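Local coordinates for protein UDP-glucose 6-dehydrogenase (Pyrobaculum islandicum, PDB 3VTF) that probably catalyses the two-step, NAD-dependent oxidation of UDP-glucose to UDP-glucuronate, and holds UDP-glucose in this crystal, at residues Gly33-Val38 with Glu175-Gly180; Gly39-Gly44 with Gly77-Ser82; Val321-Glu326 with Val422-Arg427; Arg334-Leu339 with Arg360-Arg365. All coordinates share one frame; numbering follows the deposited sequence.

Contact 1: residues Gly33-Val38 with Glu175-Gly180; sequences GVVHAV and EFLREG. With UPG (uridine-5'-diphosphate-glucose), chain B.
Val35, on helix 31-43, meets Leu177 of the substrate loop tip to tip, its CG1 lying 3.6 Å from CD1 of the leucine. CG1 stands opposite the backbone N (chi1 165°), which carries it out toward the loop. One residue on, the His36 and Leu177 side chains meet at a slant, His36 CE1 3.5 Å from Leu177 CD1, while CB of Glu175 lies beside CE1 at a looser 4.1 Å. The ring is fixed from its own helix, ND1 bonding to the carbonyl O of Val32. Within the loop, Glu175 folds back so that OE1 accepts from Leu177 N at 3.1 Å, a bent bond of 137°. With an alanine here the Leu177 amide loses this acceptor, and the loop would probably be less firmly held at that point. The same loop binds UDP-glucose: Phe176 O and Leu177 O accept from the sugar hydroxyls O3' and O4', and Glu179 N donates to phosphate oxygen O1B. This is the sugar-binding loop of a UDP-glucose dehydrogenase, backed by the first helix of its Rossmann-type domain.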
loop_
_atom_site.group_PDB
_atom_site.type_symbol
_atom_site.label_atom_id
_atom_site.label_comp_id
_atom_site.label_asym_id
_atom_site.label_seq_id
_atom_site.Cartn_x
_atom_site.Cartn_y
_atom_site.Cartn_z
ATOM N N GLY A 33 -23.490 -6.515 -12.978
ATOM C CA GLY A 33 -24.182 -7.142 -14.105
ATOM C C GLY A 33 -24.900 -6.088 -14.954
ATOM O O GLY A 33 -24.804 -6.120 -16.155
ATOM N N VAL A 34 -25.654 -5.178 -14.319
ATOM C CA VAL A 34 -26.476 -4.233 -15.132
ATOM C C VAL A 34 -25.593 -3.204 -15.832
ATOM O O VAL A 34 -25.864 -2.881 -16.994
ATOM C CB VAL A 34 -27.590 -3.551 -14.285
ATOM C CG1 VAL A 34 -26.954 -2.501 -13.373
ATOM C CG2 VAL A 34 -28.622 -2.949 -15.237
ATOM N N VAL A 35 -24.448 -2.838 -15.225
ATOM C CA VAL A 35 -23.542 -1.915 -15.895
ATOM C C VAL A 35 -22.840 -2.622 -17.067
ATOM O O VAL A 35 -22.584 -2.034 -18.154
ATOM C CB VAL A 35 -22.519 -1.270 -14.912
ATOM C CG1 VAL A 35 -21.356 -0.606 -15.655
ATOM C CG2 VAL A 35 -23.228 -0.245 -14.031
ATOM N N HIS A 36 -22.505 -3.899 -16.868
ATOM C CA HIS A 36 -21.905 -4.594 -18.052
ATOM C C HIS A 36 -22.903 -4.807 -19.155
ATOM O O HIS A 36 -22.570 -4.715 -20.341
ATOM C CB HIS A 36 -21.302 -5.924 -17.623
ATOM C CG HIS A 36 -19.935 -5.735 -16.948
ATOM N ND1 HIS A 36 -19.804 -5.238 -15.688
ATOM C CD2 HIS A 36 -18.663 -5.879 -17.452
ATOM C CE1 HIS A 36 -18.471 -5.092 -15.411
ATOM N NE2 HIS A 36 -17.796 -5.506 -16.488
ATOM N N ALA A 37 -24.116 -5.157 -18.770
ATOM C CA ALA A 37 -25.144 -5.416 -19.819
ATOM C C ALA A 37 -25.378 -4.166 -20.644
ATOM O O ALA A 37 -25.410 -4.208 -21.885
ATOM C CB ALA A 37 -26.427 -5.904 -19.155
ATOM N N VAL A 38 -25.604 -3.059 -19.953
ATOM C CA VAL A 38 -25.777 -1.759 -20.646
ATOM C C VAL A 38 -24.551 -1.288 -21.408
ATOM O O VAL A 38 -24.641 -0.835 -22.590
ATOM C CB VAL A 38 -26.234 -0.678 -19.603
ATOM C CG1 VAL A 38 -26.125 0.740 -20.208
ATOM C CG2 VAL A 38 -27.644 -0.970 -19.130
ATOM N N GLU A 175 -13.855 -7.946 -12.326
ATOM C CA GLU A 175 -14.370 -6.571 -12.539
ATOM C C GLU A 175 -13.849 -5.671 -11.450
ATOM O O GLU A 175 -13.471 -6.158 -10.380
ATOM C CB GLU A 175 -15.885 -6.589 -12.587
ATOM C CG GLU A 175 -16.473 -7.228 -11.340
ATOM C CD GLU A 175 -16.522 -6.251 -10.208
ATOM O OE1 GLU A 175 -16.561 -4.979 -10.473
ATOM O OE2 GLU A 175 -16.527 -6.718 -9.061
ATOM N N PHE A 176 -13.673 -4.398 -11.783
ATOM C CA PHE A 176 -13.023 -3.465 -10.921
ATOM C C PHE A 176 -13.836 -2.189 -10.795
ATOM O O PHE A 176 -13.291 -1.175 -10.300
ATOM C CB PHE A 176 -11.642 -3.139 -11.502
ATOM C CG PHE A 176 -10.719 -4.333 -11.576
ATOM C CD1 PHE A 176 -10.188 -4.910 -10.403
ATOM C CD2 PHE A 176 -10.430 -4.917 -12.807
ATOM C CE1 PHE A 176 -9.340 -6.032 -10.454
ATOM C CE2 PHE A 176 -9.562 -6.024 -12.872
ATOM C CZ PHE A 176 -9.054 -6.594 -11.686
ATOM N N LEU A 177 -15.124 -2.268 -11.149
ATOM C CA LEU A 177 -16.040 -1.149 -11.134
ATOM C C LEU A 177 -16.186 -0.651 -9.685
ATOM O O LEU A 177 -16.419 -1.446 -8.794
ATOM C CB LEU A 177 -17.457 -1.631 -11.599
ATOM C CG LEU A 177 -17.483 -2.192 -13.069
ATOM C CD1 LEU A 177 -18.933 -2.192 -13.500
ATOM C CD2 LEU A 177 -16.622 -1.368 -14.065
ATOM N N ARG A 178 -16.192 0.660 -9.468
ATOM C CA ARG A 178 -16.649 1.179 -8.156
ATOM C C ARG A 178 -18.067 1.694 -8.234
ATOM O O ARG A 178 -18.485 2.394 -9.205
ATOM C CB ARG A 178 -15.739 2.286 -7.597
ATOM C CG ARG A 178 -14.294 2.017 -7.862
ATOM C CD ARG A 178 -13.445 3.180 -7.391
ATOM N NE ARG A 178 -13.509 4.341 -8.267
ATOM C CZ ARG A 178 -12.899 4.460 -9.437
ATOM N NH1 ARG A 178 -12.148 3.480 -9.930
ATOM N NH2 ARG A 178 -13.050 5.587 -10.121
ATOM N N GLU A 179 -18.820 1.395 -7.191
ATOM C CA GLU A 179 -20.143 1.967 -7.103
ATOM C C GLU A 179 -20.019 3.476 -7.083
ATOM O O GLU A 179 -19.046 4.032 -6.499
ATOM C CB GLU A 179 -20.826 1.521 -5.836
ATOM C CG GLU A 179 -21.847 0.445 -6.022
ATOM C CD GLU A 179 -22.689 0.245 -4.752
ATOM O OE1 GLU A 179 -23.611 1.063 -4.451
ATOM O OE2 GLU A 179 -22.417 -0.752 -4.102
ATOM N N GLY A 180 -20.960 4.162 -7.722
ATOM C CA GLY A 180 -20.813 5.609 -7.796
ATOM C C GLY A 180 -20.083 6.115 -8.986
ATOM O O GLY A 180 -20.379 7.195 -9.471
HETATM N N1 UPG B . -13.030 4.304 2.120
HETATM C C2 UPG B . -12.287 4.783 3.240
HETATM N N3 UPG B . -11.184 5.502 3.023
HETATM C C4 UPG B . -10.733 5.711 1.729
HETATM C C5 UPG B . -11.434 5.223 0.571
HETATM C C6 UPG B . -12.592 4.463 0.835
HETATM O O2 UPG B . -12.665 4.568 4.435
HETATM O O4 UPG B . -9.644 6.358 1.572
HETATM C C1C UPG B . -14.222 3.494 2.463
HETATM C C2C UPG B . -15.444 4.054 1.760
HETATM O O2C UPG B . -16.116 5.038 2.542
HETATM C C3C UPG B . -16.322 2.795 1.585
HETATM C C4C UPG B . -15.314 1.659 1.404
HETATM O O4C UPG B . -14.044 2.218 1.807
HETATM O O3C UPG B . -16.994 2.506 2.840
HETATM C C5C UPG B . -15.190 1.170 -0.059
HETATM O O5C UPG B . -15.168 2.329 -0.901
HETATM P PA UPG B . -15.066 2.134 -2.573
HETATM O O1A UPG B . -13.718 1.446 -2.962
HETATM O O2A UPG B . -15.554 3.449 -3.234
HETATM O O3A UPG B . -16.384 1.233 -2.782
HETATM P PB UPG B . -16.700 -0.047 -3.760
HETATM O O1B UPG B . -17.811 0.367 -4.691
HETATM O O2B UPG B . -17.028 -1.029 -2.608
HETATM O O3B UPG B . -15.461 -0.393 -4.702
HETATM C "C1'" UPG B . -14.535 -1.468 -4.353
HETATM C "C2'" UPG B . -13.274 -1.241 -5.158
HETATM C "C3'" UPG B . -13.590 -1.549 -6.642
HETATM C "C4'" UPG B . -14.125 -2.999 -6.715
HETATM C "C5'" UPG B . -15.500 -3.046 -5.936
HETATM C "C6'" UPG B . -16.191 -4.424 -5.843
HETATM O "O2'" UPG B . -13.118 0.218 -4.956
HETATM O "O3'" UPG B . -12.381 -1.410 -7.360
HETATM O "O4'" UPG B . -14.415 -3.270 -8.104
HETATM O "O5'" UPG B . -15.090 -2.766 -4.568
HETATM O "O6'" UPG B . -15.195 -5.474 -5.875
#

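Contact 2: residues Gly39-Gly44 with Gly77-Ser82; sequences GFALLG and GRALSS
Ala41 CB meets Ala79 CB at 4.0 Å where two helices of the NAD-binding domain cross. The short segments 39-43 and 77-81 pass at 53° with their axes 8.9 Å apart. Leu42 supplies the longer reach. Its CG lies opposite the carbonyl carbon (chi1 -67°); CD1 continues the chain in the extended direction, and the other branch, CD2, lies against the backbone of the second helix, 3.6 Å from Ala79 N. That same methyl also touches CB of Arg78 at 3.9 Å and CB of Ala79, so one branch of the leucine touches two successive residues. Arg78 takes part through its CB and carbonyl carbon. Beyond the crossing, Ser82 turns its hydroxyl back onto the preceding helical turn (chi1 76°), OG giving a 2.6 Å bond to Ala79 O, and OG also bonds to the backbone N of Arg84. Gly44 ends the first helix in a Schellman motif, at positive phi. Across the interface itself only aliphatic carbons and the flank of a peptide meet, so shape and the exclusion of water, rather than polar bonds, probably hold the two helices together.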
loop_
_atom_site.group_PDB
_atom_site.type_symbol
_atom_site.label_atom_id
_atom_site.label_comp_id
_atom_site.label_asym_id
_atom_site.label_seq_id
_atom_site.Cartn_x
_atom_site.Cartn_y
_atom_site.Cartn_z
ATOM N N GLY A 39 -23.394 -1.411 -20.776
ATOM C CA GLY A 39 -22.153 -0.973 -21.402
ATOM C C GLY A 39 -21.790 -1.798 -22.649
ATOM O O GLY A 39 -21.284 -1.227 -23.620
ATOM N N PHE A 40 -21.949 -3.129 -22.584
ATOM C CA PHE A 40 -21.591 -3.930 -23.735
ATOM C C PHE A 40 -22.538 -3.547 -24.886
ATOM O O PHE A 40 -22.085 -3.488 -26.059
ATOM C CB PHE A 40 -21.726 -5.455 -23.448
ATOM C CG PHE A 40 -20.574 -6.035 -22.619
ATOM C CD1 PHE A 40 -19.277 -5.714 -22.907
ATOM C CD2 PHE A 40 -20.829 -7.010 -21.629
ATOM C CE1 PHE A 40 -18.211 -6.314 -22.194
ATOM C CE2 PHE A 40 -19.768 -7.525 -20.883
ATOM C CZ PHE A 40 -18.474 -7.182 -21.180
ATOM N N ALA A 41 -23.838 -3.349 -24.573
ATOM C CA ALA A 41 -24.768 -2.945 -25.652
ATOM C C ALA A 41 -24.336 -1.611 -26.270
ATOM O O ALA A 41 -24.348 -1.443 -27.515
ATOM C CB ALA A 41 -26.211 -2.854 -25.127
ATOM N N LEU A 42 -23.854 -0.680 -25.433
ATOM C CA LEU A 42 -23.457 0.630 -25.940
ATOM C C LEU A 42 -22.151 0.540 -26.636
ATOM O O LEU A 42 -21.876 1.373 -27.477
ATOM C CB LEU A 42 -23.385 1.697 -24.814
ATOM C CG LEU A 42 -24.739 2.088 -24.150
ATOM C CD1 LEU A 42 -24.474 3.089 -22.981
ATOM C CD2 LEU A 42 -25.712 2.594 -25.197
ATOM N N LEU A 43 -21.300 -0.447 -26.308
ATOM C CA LEU A 43 -20.075 -0.654 -27.086
ATOM C C LEU A 43 -20.360 -1.204 -28.469
ATOM O O LEU A 43 -19.481 -1.191 -29.302
ATOM C CB LEU A 43 -19.093 -1.642 -26.379
ATOM C CG LEU A 43 -18.393 -1.097 -25.151
ATOM C CD1 LEU A 43 -17.467 -2.221 -24.593
ATOM C CD2 LEU A 43 -17.615 0.168 -25.504
ATOM N N GLY A 44 -21.545 -1.766 -28.702
ATOM C CA GLY A 44 -21.817 -2.254 -30.066
ATOM C C GLY A 44 -22.150 -3.763 -30.097
ATOM O O GLY A 44 -22.303 -4.311 -31.176
ATOM N N GLY A 77 -31.477 3.775 -21.070
ATOM C CA GLY A 77 -32.496 4.207 -22.078
ATOM C C GLY A 77 -31.823 4.183 -23.421
ATOM O O GLY A 77 -32.412 3.671 -24.363
ATOM N N ARG A 78 -30.576 4.678 -23.510
ATOM C CA ARG A 78 -29.780 4.592 -24.769
ATOM C C ARG A 78 -29.542 3.142 -25.233
ATOM O O ARG A 78 -29.703 2.808 -26.394
ATOM C CB ARG A 78 -28.436 5.344 -24.673
ATOM C CG ARG A 78 -28.535 6.846 -24.424
ATOM C CD ARG A 78 -27.175 7.464 -23.986
ATOM N NE ARG A 78 -26.185 7.345 -25.058
ATOM C CZ ARG A 78 -25.966 8.268 -26.010
ATOM N NH1 ARG A 78 -26.653 9.401 -26.025
ATOM N NH2 ARG A 78 -25.059 8.056 -26.979
ATOM N N ALA A 79 -29.174 2.243 -24.330
ATOM C CA ALA A 79 -28.953 0.848 -24.728
ATOM C C ALA A 79 -30.226 0.160 -25.224
ATOM O O ALA A 79 -30.226 -0.541 -26.242
ATOM C CB ALA A 79 -28.310 0.087 -23.519
ATOM N N LEU A 80 -31.334 0.438 -24.557
ATOM C CA LEU A 80 -32.663 -0.062 -24.963
ATOM C C LEU A 80 -33.094 0.510 -26.350
ATOM O O LEU A 80 -33.437 -0.246 -27.239
ATOM C CB LEU A 80 -33.722 0.274 -23.897
ATOM C CG LEU A 80 -33.657 -0.471 -22.535
ATOM C CD1 LEU A 80 -34.591 0.170 -21.509
ATOM C CD2 LEU A 80 -34.001 -1.974 -22.662
ATOM N N SER A 81 -33.014 1.820 -26.527
ATOM C CA SER A 81 -33.233 2.456 -27.888
ATOM C C SER A 81 -32.423 1.864 -29.017
ATOM O O SER A 81 -32.940 1.726 -30.117
ATOM C CB SER A 81 -32.987 3.967 -27.900
ATOM O OG SER A 81 -34.051 4.605 -27.232
ATOM N N SER A 82 -31.172 1.484 -28.753
ATOM C CA SER A 82 -30.373 0.893 -29.818
ATOM C C SER A 82 -31.002 -0.393 -30.355
ATOM O O SER A 82 -30.589 -0.862 -31.365
ATOM C CB SER A 82 -28.966 0.636 -29.324
ATOM O OG SER A 82 -28.967 -0.506 -28.481
#

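Contact 3: residues Val321-Glu326 with Val422-Arg427; sequences VQLLEE and VVVDGR
Val422 opens the strand with CG1 against CD1 of Leu324 at 3.8 Å, the two side chains meeting at a slant. Val423 turns to the other face of the sheet. Val424 does most of the work: CG2, opposite its own carbonyl carbon, sits against the helix backbone 3.7 Å from Leu324 N and within 4.0 Å of Leu323 CB. Leu324 in turn has CG anti to the backbone N (chi1 -172°), which turns the side chain to the strand, where CD1 meets Val422, while its CB rests 3.9 Å from Val424 CG2. Helix and strand segments run nearly antiparallel, at 164°, with axes 8.5 Å apart. At the end of the strand, Asp425 forms an Asx turn, OD1 taking the N-H of Arg427 from above the carboxylate plane at 3.1 Å. The turn leads into Arg427, which touches UDP-glucose and whose guanidinium bonds to Ala407 O and Gly279 O. Between side chains the contact is aliphatic, and Val424 also packs on the helix backbone: it probably helps shield this face of the parallel sheet from water, whereas the polar bonds gather at the strand's end, beside the ligand.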
loop_
_atom_site.group_PDB
_atom_site.type_symbol
_atom_site.label_atom_id
_atom_site.label_comp_id
_atom_site.label_asym_id
_atom_site.label_seq_id
_atom_site.Cartn_x
_atom_site.Cartn_y
_atom_site.Cartn_z
ATOM N N VAL A 321 -17.542 5.410 18.923
ATOM C CA VAL A 321 -18.572 5.412 19.940
ATOM C C VAL A 321 -17.913 5.599 21.352
ATOM O O VAL A 321 -18.407 6.377 22.160
ATOM C CB VAL A 321 -19.409 4.103 19.839
ATOM C CG1 VAL A 321 -20.338 3.844 21.122
ATOM C CG2 VAL A 321 -20.180 4.121 18.522
ATOM N N GLN A 322 -16.747 4.978 21.601
ATOM C CA GLN A 322 -16.047 5.192 22.846
ATOM C C GLN A 322 -15.645 6.661 23.064
ATOM O O GLN A 322 -15.756 7.202 24.218
ATOM C CB GLN A 322 -14.801 4.308 22.960
ATOM C CG GLN A 322 -15.098 2.808 23.028
ATOM C CD GLN A 322 -13.821 1.974 22.944
ATOM O OE1 GLN A 322 -12.706 2.504 23.113
ATOM N NE2 GLN A 322 -13.976 0.666 22.681
ATOM N N LEU A 323 -15.196 7.326 21.991
ATOM C CA LEU A 323 -14.866 8.753 22.098
ATOM C C LEU A 323 -16.109 9.561 22.476
ATOM O O LEU A 323 -16.019 10.453 23.340
ATOM C CB LEU A 323 -14.313 9.294 20.756
ATOM C CG LEU A 323 -12.943 8.756 20.326
ATOM C CD1 LEU A 323 -12.637 9.128 18.896
ATOM C CD2 LEU A 323 -11.864 9.269 21.326
ATOM N N LEU A 324 -17.247 9.289 21.813
ATOM C CA LEU A 324 -18.451 10.085 22.075
ATOM C C LEU A 324 -18.869 9.901 23.586
ATOM O O LEU A 324 -19.191 10.873 24.320
ATOM C CB LEU A 324 -19.603 9.679 21.114
ATOM C CG LEU A 324 -20.787 10.684 21.304
ATOM C CD1 LEU A 324 -20.404 12.151 21.018
ATOM C CD2 LEU A 324 -21.974 10.224 20.509
ATOM N N GLU A 325 -18.900 8.638 24.001
ATOM C CA GLU A 325 -19.226 8.209 25.352
ATOM C C GLU A 325 -18.331 8.859 26.426
ATOM O O GLU A 325 -18.823 9.400 27.413
ATOM C CB GLU A 325 -19.089 6.697 25.426
ATOM C CG GLU A 325 -19.401 6.073 26.777
ATOM C CD GLU A 325 -19.291 4.564 26.667
ATOM O OE1 GLU A 325 -20.312 3.856 26.551
ATOM O OE2 GLU A 325 -18.148 4.091 26.577
ATOM N N GLU A 326 -17.039 8.898 26.192
ATOM C CA GLU A 326 -16.106 9.619 27.053
ATOM C C GLU A 326 -16.366 11.138 27.108
ATOM O O GLU A 326 -16.278 11.769 28.191
ATOM C CB GLU A 326 -14.673 9.414 26.576
ATOM C CG GLU A 326 -13.649 10.190 27.392
ATOM C CD GLU A 326 -12.346 9.425 27.493
ATOM O OE1 GLU A 326 -12.353 8.200 27.200
ATOM O OE2 GLU A 326 -11.305 10.027 27.844
ATOM N N VAL A 422 -20.939 18.510 20.217
ATOM C CA VAL A 422 -19.870 17.537 20.457
ATOM C C VAL A 422 -19.854 16.626 19.216
ATOM O O VAL A 422 -20.861 16.007 18.918
ATOM C CB VAL A 422 -20.165 16.699 21.705
ATOM C CG1 VAL A 422 -19.040 15.640 21.861
ATOM C CG2 VAL A 422 -20.254 17.664 22.926
ATOM N N VAL A 423 -18.746 16.622 18.462
ATOM C CA VAL A 423 -18.723 15.944 17.202
ATOM C C VAL A 423 -17.556 14.963 17.272
ATOM O O VAL A 423 -16.405 15.358 17.562
ATOM C CB VAL A 423 -18.449 16.917 16.056
ATOM C CG1 VAL A 423 -18.268 16.216 14.700
ATOM C CG2 VAL A 423 -19.547 17.972 15.975
ATOM N N VAL A 424 -17.854 13.719 16.904
ATOM C CA VAL A 424 -16.807 12.680 16.660
ATOM C C VAL A 424 -16.845 12.542 15.141
ATOM O O VAL A 424 -17.872 12.107 14.575
ATOM C CB VAL A 424 -17.161 11.372 17.385
ATOM C CG1 VAL A 424 -16.276 10.236 16.904
ATOM C CG2 VAL A 424 -17.007 11.545 18.924
ATOM N N ASP A 425 -15.786 12.995 14.492
ATOM C CA ASP A 425 -15.751 13.052 13.035
ATOM C C ASP A 425 -15.137 11.765 12.469
ATOM O O ASP A 425 -13.900 11.459 12.679
ATOM C CB ASP A 425 -14.860 14.219 12.627
ATOM C CG ASP A 425 -14.834 14.453 11.148
ATOM O OD1 ASP A 425 -15.458 13.679 10.395
ATOM O OD2 ASP A 425 -14.171 15.421 10.704
ATOM N N GLY A 426 -15.959 10.990 11.760
ATOM C CA GLY A 426 -15.419 9.694 11.251
ATOM C C GLY A 426 -14.934 9.729 9.870
ATOM O O GLY A 426 -14.501 8.688 9.367
ATOM N N ARG A 427 -15.119 10.868 9.202
ATOM C CA ARG A 427 -14.791 11.034 7.788
ATOM C C ARG A 427 -13.984 12.274 7.349
ATOM O O ARG A 427 -13.820 12.464 6.166
ATOM C CB ARG A 427 -16.051 10.928 6.931
ATOM C CG ARG A 427 -16.778 9.618 7.076
ATOM C CD ARG A 427 -16.002 8.474 6.449
ATOM N NE ARG A 427 -16.726 7.223 6.573
ATOM C CZ ARG A 427 -16.176 6.025 6.466
ATOM N NH1 ARG A 427 -14.893 5.896 6.245
ATOM N NH2 ARG A 427 -16.922 4.951 6.595
#

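Contact 4: residues Arg334-Leu339 with Arg360-Arg365; sequences RHVGVL and RLLLER
Leu362 presses its isobutyl end onto two valines of strand 335-339, in the first beta-alpha-beta unit of the UDP-binding domain, where helix 354-364 lies over the parallel sheet and leads to strand 368-372. Leu362 gives up the most surface to this contact. Its CG lies opposite the carbonyl carbon (chi1 -70°); with chi2 near 180° CD1 is carried farthest toward the strand, and CD2 branches off beside it. Val336 is the closer partner. The two side chains cross at about a right angle, CG1 of the valine sitting 3.6 Å from Leu362 CD1 and 4.2 Å from CD2, so it reaches both branches of the leucine. Val338, two residues along and therefore on the same face, leans in at a slant. Gly337 between them lies on the alternate position of the strand, where a side chain would be directed to the far face. Leu362 also rests on Val369 of the next strand and on Leu331, and Val336 is touched by Leu324 from helix 304-328, so the leucine belongs to a buried aliphatic layer shared by two helices. Nothing polar passes between the two segments. Val338 takes part through one branch: its CG2 stands 3.8 Å from Leu362 CD1, the same methyl that meets Val336.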
loop_
_atom_site.group_PDB
_atom_site.type_symbol
_atom_site.label_atom_id
_atom_site.label_comp_id
_atom_site.label_asym_id
_atom_site.label_seq_id
_atom_site.Cartn_x
_atom_site.Cartn_y
_atom_site.Cartn_z
ATOM N N ARG A 334 -29.066 9.585 26.275
ATOM C CA ARG A 334 -28.563 10.815 25.667
ATOM C C ARG A 334 -29.018 10.898 24.221
ATOM O O ARG A 334 -29.223 9.901 23.587
ATOM C CB ARG A 334 -27.037 10.879 25.831
ATOM C CG ARG A 334 -26.524 12.211 26.280
ATOM C CD ARG A 334 -26.982 12.589 27.679
ATOM N NE ARG A 334 -26.189 11.803 28.614
ATOM C CZ ARG A 334 -25.031 12.207 29.125
ATOM N NH1 ARG A 334 -24.565 13.397 28.766
ATOM N NH2 ARG A 334 -24.346 11.411 29.963
ATOM N N HIS A 335 -29.196 12.098 23.705
ATOM C CA HIS A 335 -29.699 12.309 22.392
ATOM C C HIS A 335 -28.479 12.434 21.501
ATOM O O HIS A 335 -27.749 13.413 21.601
ATOM C CB HIS A 335 -30.484 13.645 22.363
ATOM C CG HIS A 335 -31.912 13.557 22.882
ATOM N ND1 HIS A 335 -32.215 13.408 24.190
ATOM C CD2 HIS A 335 -33.124 13.638 22.213
ATOM C CE1 HIS A 335 -33.553 13.371 24.341
ATOM N NE2 HIS A 335 -34.104 13.501 23.129
ATOM N N VAL A 336 -28.309 11.502 20.565
ATOM C CA VAL A 336 -27.069 11.419 19.709
ATOM C C VAL A 336 -27.446 11.178 18.255
ATOM O O VAL A 336 -28.342 10.400 17.982
ATOM C CB VAL A 336 -26.168 10.250 20.190
ATOM C CG1 VAL A 336 -24.992 10.108 19.245
ATOM C CG2 VAL A 336 -25.769 10.434 21.692
ATOM N N GLY A 337 -26.813 11.895 17.330
ATOM C CA GLY A 337 -27.099 11.736 15.919
ATOM C C GLY A 337 -26.012 10.992 15.144
ATOM O O GLY A 337 -24.804 11.028 15.491
ATOM N N VAL A 338 -26.414 10.401 14.022
ATOM C CA VAL A 338 -25.452 9.894 13.096
ATOM C C VAL A 338 -25.749 10.575 11.804
ATOM O O VAL A 338 -26.830 10.372 11.249
ATOM C CB VAL A 338 -25.575 8.352 12.920
ATOM C CG1 VAL A 338 -24.631 7.844 11.828
ATOM C CG2 VAL A 338 -25.444 7.661 14.255
ATOM N N LEU A 339 -24.753 11.294 11.275
ATOM C CA LEU A 339 -24.782 11.900 9.965
ATOM C C LEU A 339 -24.180 10.968 8.938
ATOM O O LEU A 339 -22.946 10.850 8.875
ATOM C CB LEU A 339 -24.053 13.263 9.909
ATOM C CG LEU A 339 -24.804 14.407 10.633
ATOM C CD1 LEU A 339 -23.952 15.697 10.724
ATOM C CD2 LEU A 339 -26.155 14.641 9.941
ATOM N N ARG A 360 -26.197 1.156 15.636
ATOM C CA ARG A 360 -26.399 -0.040 16.491
ATOM C C ARG A 360 -25.592 -0.002 17.751
ATOM O O ARG A 360 -26.112 -0.231 18.877
ATOM C CB ARG A 360 -26.044 -1.317 15.747
ATOM C CG ARG A 360 -26.981 -1.678 14.616
ATOM C CD ARG A 360 -26.647 -3.135 14.215
ATOM N NE ARG A 360 -27.292 -3.522 12.952
ATOM C CZ ARG A 360 -26.659 -3.606 11.774
ATOM N NH1 ARG A 360 -25.350 -3.346 11.655
ATOM N NH2 ARG A 360 -27.332 -3.923 10.692
ATOM N N LEU A 361 -24.316 0.340 17.629
ATOM C CA LEU A 361 -23.538 0.476 18.871
ATOM C C LEU A 361 -24.130 1.522 19.823
ATOM O O LEU A 361 -24.074 1.389 21.053
ATOM C CB LEU A 361 -22.026 0.824 18.614
ATOM C CG LEU A 361 -21.276 -0.294 17.821
ATOM C CD1 LEU A 361 -19.959 0.225 17.151
ATOM C CD2 LEU A 361 -20.984 -1.459 18.735
ATOM N N LEU A 362 -24.573 2.637 19.266
ATOM C CA LEU A 362 -25.166 3.670 20.119
ATOM C C LEU A 362 -26.428 3.098 20.819
ATOM O O LEU A 362 -26.641 3.340 22.012
ATOM C CB LEU A 362 -25.494 4.897 19.276
ATOM C CG LEU A 362 -24.234 5.701 18.769
ATOM C CD1 LEU A 362 -24.826 6.778 17.897
ATOM C CD2 LEU A 362 -23.416 6.280 19.934
ATOM N N LEU A 363 -27.277 2.423 20.048
ATOM C CA LEU A 363 -28.511 1.805 20.562
ATOM C C LEU A 363 -28.242 0.848 21.676
ATOM O O LEU A 363 -28.806 0.996 22.742
ATOM C CB LEU A 363 -29.289 1.109 19.479
ATOM C CG LEU A 363 -30.002 2.014 18.504
ATOM C CD1 LEU A 363 -30.537 1.168 17.351
ATOM C CD2 LEU A 363 -31.079 2.888 19.154
ATOM N N GLU A 364 -27.342 -0.078 21.451
ATOM C CA GLU A 364 -26.867 -1.005 22.458
ATOM C C GLU A 364 -26.326 -0.294 23.721
ATOM O O GLU A 364 -26.247 -0.868 24.807
ATOM C CB GLU A 364 -25.852 -1.900 21.730
ATOM C CG GLU A 364 -25.140 -3.003 22.484
ATOM C CD GLU A 364 -24.199 -3.797 21.553
ATOM O OE1 GLU A 364 -23.137 -3.263 21.152
ATOM O OE2 GLU A 364 -24.505 -4.969 21.210
ATOM N N ARG A 365 -25.970 0.980 23.624
ATOM C CA ARG A 365 -25.576 1.699 24.839
ATOM C C ARG A 365 -26.676 2.608 25.429
ATOM O O ARG A 365 -26.383 3.486 26.247
ATOM C CB ARG A 365 -24.229 2.444 24.671
ATOM C CG ARG A 365 -23.009 1.524 24.784
ATOM C CD ARG A 365 -21.871 2.080 23.944
ATOM N NE ARG A 365 -21.095 1.018 23.282
ATOM C CZ ARG A 365 -19.774 0.846 23.391
ATOM N NH1 ARG A 365 -18.992 1.676 24.138
ATOM N NH2 ARG A 365 -19.223 -0.170 22.726
#

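Overall arrangement
From the N terminus, helix 31-43 serves contacts 1 and 2 in turn. Contact 2 closes a short loop through strand 46-50 back to helix 72-81 and is nested inside the longer loop that contact 1 closes at the substrate-binding residues; the two touch where Val38 O meets Ala79 CB. Both belong to the NAD-binding domain. Much later, contact 3 ties helix 304-328 to strand 422-425, and contact 4, nested within that loop, ties strand 335-339 to helix 354-364. This second pair shares one parallel sheet, its centres 10 Å apart, and meets through Leu324 and Val336. The centres of contacts 1 and 3 lie about 35 Å apart.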